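Side-chain contacts in protein Snx21 (Mus musculus, PDB 4YMR), which binds membranes enriched in phosphatidylinositol 3-phosphate and phosphatidylinositol 4,5-bisphosphate, and may act in several stages of intracellular trafficking: residues L81-G85 and D86-H90; L126-T129 and P130-L134. All blocks are in the same frame, centred on the assembly; numbering follows the deposited sequence.

Contact 1 (L81-G85 and D86-H90); sequences LQLLG and DKRPH
The C-terminal end of helix 70-85, in the tetratricopeptide repeat (TPR) region of this sorting nexin, is closed by D86, whose backbone N still donates to Q82 O at 2.9 Å, the last i to i-4 bond of the helix. A weak second bond from the same N reaches L83 O. D86 itself has left the helical conformation. At G85 before it a CB would come close to L81 O, so glycine, with no side chain, avoids crowding that carbonyl.

The carboxylate of D86 folds back over the final turn. With CG anti to its carbonyl carbon (chi1 -68°), CG comes to 3.1 Å from Q82 O, and both carboxylate oxygens lie near that carbonyl without bonding to it. This placement, at the negative end of the helix dipole, would cost electrostatic energy; R88 probably offsets it by a salt bridge from NH2 to OD2 of D86. That guanidinium is poorly ordered and the modelled separation is improbably short, so its detail is doubtful. An inverse gamma turn centred on K87 doubles the chain back between D86 and R88. As modelled, with the R88 chain bent at chi3, the same NH2 also approaches L83 CD2 obliquely.

Beneath this exposed end, L83 and L84 pack on helix 52-66 of the same chain. H90, at the far end of the loop, uses ND1 to cap F92 N before helix 93-106 and NE2 to bind D51 of the second subunit, whose L97 meets L81 and whose H90 meets L84, as befits a domain-swapped dimer.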
loop_
_atom_site.group_PDB
_atom_site.type_symbol
_atom_site.label_atom_id
_atom_site.label_comp_id
_atom_site.label_asym_id
_atom_site.label_seq_id
_atom_site.Cartn_x
_atom_site.Cartn_y
_atom_site.Cartn_z
ATOM N N LEU A 81 -12.925 3.286 -5.785
ATOM C CA LEU A 81 -13.856 2.976 -4.706
ATOM C C LEU A 81 -14.132 1.479 -4.621
ATOM O O LEU A 81 -14.293 0.948 -3.529
ATOM C CB LEU A 81 -15.142 3.795 -4.853
ATOM C CG LEU A 81 -14.921 5.298 -4.655
ATOM C CD1 LEU A 81 -16.147 6.106 -5.028
ATOM C CD2 LEU A 81 -14.512 5.554 -3.210
ATOM N N GLN A 82 -14.174 0.805 -5.772
ATOM C CA GLN A 82 -14.196 -0.658 -5.800
ATOM C C GLN A 82 -12.992 -1.258 -5.093
ATOM O O GLN A 82 -13.147 -2.067 -4.179
ATOM C CB GLN A 82 -14.244 -1.181 -7.228
ATOM C CG GLN A 82 -15.541 -0.967 -7.946
ATOM C CD GLN A 82 -15.444 -1.369 -9.398
ATOM O OE1 GLN A 82 -14.515 -2.089 -9.788
ATOM N NE2 GLN A 82 -16.403 -0.896 -10.221
ATOM N N LEU A 83 -11.790 -0.882 -5.521
ATOM C CA LEU A 83 -10.588 -1.368 -4.842
ATOM C C LEU A 83 -10.649 -1.100 -3.330
ATOM O O LEU A 83 -10.396 -1.994 -2.533
ATOM C CB LEU A 83 -9.312 -0.772 -5.454
ATOM C CG LEU A 83 -8.946 -1.187 -6.880
ATOM C CD1 LEU A 83 -7.689 -0.459 -7.347
ATOM C CD2 LEU A 83 -8.763 -2.689 -6.993
ATOM N N LEU A 84 -11.006 0.129 -2.948
ATOM C CA LEU A 84 -11.104 0.510 -1.538
ATOM C C LEU A 84 -12.179 -0.279 -0.791
ATOM O O LEU A 84 -12.045 -0.556 0.391
ATOM C CB LEU A 84 -11.372 2.014 -1.387
ATOM C CG LEU A 84 -10.190 2.923 -1.711
ATOM C CD1 LEU A 84 -10.642 4.365 -1.954
ATOM C CD2 LEU A 84 -9.161 2.841 -0.593
ATOM N N GLY A 85 -13.239 -0.650 -1.486
ATOM C CA GLY A 85 -14.302 -1.404 -0.860
ATOM C C GLY A 85 -14.030 -2.891 -0.781
ATOM O O GLY A 85 -14.599 -3.566 0.067
ATOM N N ASP A 86 -13.172 -3.415 -1.653
ATOM C CA ASP A 86 -12.904 -4.853 -1.657
ATOM C C ASP A 86 -12.109 -5.305 -0.426
ATOM O O ASP A 86 -11.340 -4.536 0.159
ATOM C CB ASP A 86 -12.234 -5.293 -2.969
ATOM C CG ASP A 86 -13.177 -5.180 -4.192
ATOM O OD1 ASP A 86 -14.416 -5.167 -4.015
ATOM O OD2 ASP A 86 -12.670 -5.101 -5.337
ATOM N N LYS A 87 -12.332 -6.541 -0.008
ATOM C CA LYS A 87 -11.622 -7.058 1.151
ATOM C C LYS A 87 -10.302 -7.640 0.684
ATOM O O LYS A 87 -10.137 -8.859 0.580
ATOM C CB LYS A 87 -12.470 -8.075 1.932
ATOM C CG LYS A 87 -13.082 -7.513 3.222
ATOM C CD LYS A 87 -14.353 -8.253 3.655
ATOM C CE LYS A 87 -14.086 -9.700 4.090
ATOM N NZ LYS A 87 -14.051 -10.666 2.950
ATOM N N ARG A 88 -9.375 -6.738 0.372
ATOM C CA ARG A 88 -8.051 -7.125 -0.084
ATOM C C ARG A 88 -7.022 -6.768 0.971
ATOM O O ARG A 88 -6.739 -5.587 1.196
ATOM C CB ARG A 88 -7.716 -6.491 -1.431
ATOM C CG ARG A 88 -7.725 -7.493 -2.574
ATOM C CD ARG A 88 -7.370 -6.822 -3.879
ATOM N NE ARG A 88 -8.442 -5.954 -4.355
ATOM C CZ ARG A 88 -9.329 -6.307 -5.282
ATOM N NH1 ARG A 88 -9.269 -7.513 -5.834
ATOM N NH2 ARG A 88 -10.272 -5.452 -5.660
ATOM N N PRO A 89 -6.445 -7.816 1.587
ATOM C CA PRO A 89 -5.709 -7.897 2.856
ATOM C C PRO A 89 -4.436 -7.066 2.970
ATOM O O PRO A 89 -4.126 -6.659 4.093
ATOM C CB PRO A 89 -5.352 -9.390 2.961
ATOM C CG PRO A 89 -6.280 -10.086 2.012
ATOM C CD PRO A 89 -6.476 -9.117 0.903
ATOM N N HIS A 90 -3.762 -6.815 1.847
ATOM C CA HIS A 90 -2.368 -6.326 1.787
ATOM C C HIS A 90 -1.432 -7.539 1.782
ATOM O O HIS A 90 -1.498 -8.395 2.676
ATOM C CB HIS A 90 -1.993 -5.334 2.906
ATOM C CG HIS A 90 -0.688 -4.617 2.688
ATOM N ND1 HIS A 90 0.504 -5.270 2.451
ATOM C CD2 HIS A 90 -0.394 -3.294 2.703
ATOM C CE1 HIS A 90 1.470 -4.380 2.302
ATOM N NE2 HIS A 90 0.957 -3.178 2.459
#

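Contact 2 (L126-T129 and P130-L134)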
loop_
_atom_site.group_PDB
_atom_site.type_symbol
_atom_site.label_atom_id
_atom_site.label_comp_id
_atom_site.label_asym_id
_atom_site.label_seq_id
_atom_site.Cartn_x
_atom_site.Cartn_y
_atom_site.Cartn_z
ATOM N N LEU A 126 -8.376 -15.589 0.394
ATOM C CA LEU A 126 -7.552 -14.379 0.235
ATOM C C LEU A 126 -6.028 -14.580 0.185
ATOM O O LEU A 126 -5.274 -13.635 -0.087
ATOM C CB LEU A 126 -7.941 -13.324 1.277
ATOM C CG LEU A 126 -9.437 -13.033 1.146
ATOM C CD1 LEU A 126 -10.027 -12.464 2.424
ATOM C CD2 LEU A 126 -9.695 -12.106 -0.038
ATOM N N THR A 127 -5.581 -15.807 0.441
ATOM C CA THR A 127 -4.167 -16.143 0.339
ATOM C C THR A 127 -4.043 -17.659 0.151
ATOM O O THR A 127 -4.974 -18.402 0.442
ATOM C CB THR A 127 -3.384 -15.684 1.606
ATOM O OG1 THR A 127 -1.987 -15.566 1.311
ATOM C CG2 THR A 127 -3.584 -16.661 2.749
ATOM N N SER A 128 -2.895 -18.124 -0.326
ATOM C CA SER A 128 -2.691 -19.552 -0.550
ATOM C C SER A 128 -2.488 -20.323 0.749
ATOM O O SER A 128 -1.940 -19.780 1.706
ATOM C CB SER A 128 -1.483 -19.767 -1.466
ATOM O OG SER A 128 -0.405 -18.926 -1.110
ATOM N N THR A 129 -2.931 -21.575 0.811
ATOM C CA THR A 129 -2.348 -22.457 1.818
ATOM C C THR A 129 -0.935 -22.743 1.271
ATOM O O THR A 129 -0.703 -22.570 0.071
ATOM C CB THR A 129 -3.258 -23.664 2.176
ATOM O OG1 THR A 129 -4.521 -23.151 2.623
ATOM C CG2 THR A 129 -2.671 -24.462 3.331
ATOM N N PRO A 130 -0.011 -23.213 2.119
ATOM C CA PRO A 130 1.154 -22.366 2.415
ATOM C C PRO A 130 1.074 -20.967 1.770
ATOM O O PRO A 130 1.143 -20.819 0.551
ATOM C CB PRO A 130 2.323 -23.196 1.906
ATOM C CG PRO A 130 1.897 -24.597 2.175
ATOM C CD PRO A 130 0.398 -24.616 1.908
ATOM N N PRO A 131 0.924 -19.931 2.605
ATOM C CA PRO A 131 0.940 -18.526 2.175
ATOM C C PRO A 131 2.337 -18.165 1.688
ATOM O O PRO A 131 3.273 -18.892 2.002
ATOM C CB PRO A 131 0.609 -17.764 3.462
ATOM C CG PRO A 131 1.008 -18.690 4.579
ATOM C CD PRO A 131 0.798 -20.081 4.064
ATOM N N PRO A 132 2.481 -17.072 0.923
ATOM C CA PRO A 132 3.817 -16.609 0.525
ATOM C C PRO A 132 4.627 -16.298 1.766
ATOM O O PRO A 132 4.057 -16.081 2.829
ATOM C CB PRO A 132 3.531 -15.305 -0.228
ATOM C CG PRO A 132 2.144 -15.433 -0.697
ATOM C CD PRO A 132 1.421 -16.210 0.376
ATOM N N SER A 133 5.942 -16.275 1.657
ATOM C CA SER A 133 6.718 -16.065 2.863
ATOM C C SER A 133 7.297 -14.665 2.888
ATOM O O SER A 133 7.312 -13.967 1.872
ATOM C CB SER A 133 7.812 -17.120 3.031
ATOM O OG SER A 133 8.899 -16.847 2.181
ATOM N N LEU A 134 7.761 -14.274 4.071
ATOM C CA LEU A 134 8.375 -12.982 4.298
ATOM C C LEU A 134 9.572 -12.808 3.375
ATOM O O LEU A 134 9.735 -11.772 2.731
ATOM C CB LEU A 134 8.774 -12.882 5.765
ATOM C CG LEU A 134 8.369 -11.625 6.527
ATOM C CD1 LEU A 134 6.994 -11.155 6.140
ATOM C CD2 LEU A 134 8.446 -11.885 8.016
#
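S128 and P130 are joined by the one hydrogen bond between residues 126-129 and 130-134: the serine OG donates to P130 O at 3.0 Å. The donor stands 30° out of the carbonyl plane, and the C=O...OG angle is 127°, though the backbone of P130 is unusual as modelled and this detail should be read with some caution. A chi1 of 43° sets OG between the backbone N and the carbonyl carbon of its own residue, which turns it inward across the bend. Serine suits the place, being small enough to lie against the chain that returns past it and still able to donate where proline cannot. S128 O, for its part, sits 3.0 Å from P131 N, a nitrogen with no hydrogen to give; S128 O instead accepts a weak hydrogen bond from Q122 NE2 at the end of helix 112-122.

These residues belong to the linker between helix 112-122 and helix 134-140 of the TPR region. P131 and P132 have the extended backbone of a polyproline II segment, and a run of three prolines is likely to limit the flexibility of the chain here. Before the last helix S133 is the N-cap, its OG accepting from E136 N.

Van der Waals contacts fill in the rest. T127 holds OG1 anti to the backbone N (chi1 -159°), and that oxygen lies 3.6 Å from P132 CD and 4.0 Å from P131 CB. S128 OG approaches the same P132 CD, so this ring carbon is met by two hydroxyl oxygens. Farther back, P131 rests on L118 and Q122, T127 touches A94 of helix 93-106, and L134 packs on P95, F96 and A99 of that helix and on V62 of the second subunit.

In the fold
Both contacts are local and lie at the surface, with centres about 18 Å apart, and neither has a buried touching residue. Contact 1 ends a helix, so its bonds are mainly backbone ones, with charged side chains gathered outside. Contact 2 joins two helices through prolines that have no N-H, and a serine hydroxyl bond and the packing of threonine and serine side chains on proline rings take over. Near its end each run has a side chain that caps a backbone N: H90 in the turn leading into helix 93-106, S133 as N-cap of helix 134-140. The loops also touch, L126 packing against P89 and the carbonyl of K87, and both runs reach the second subunit, contact 2 through L134.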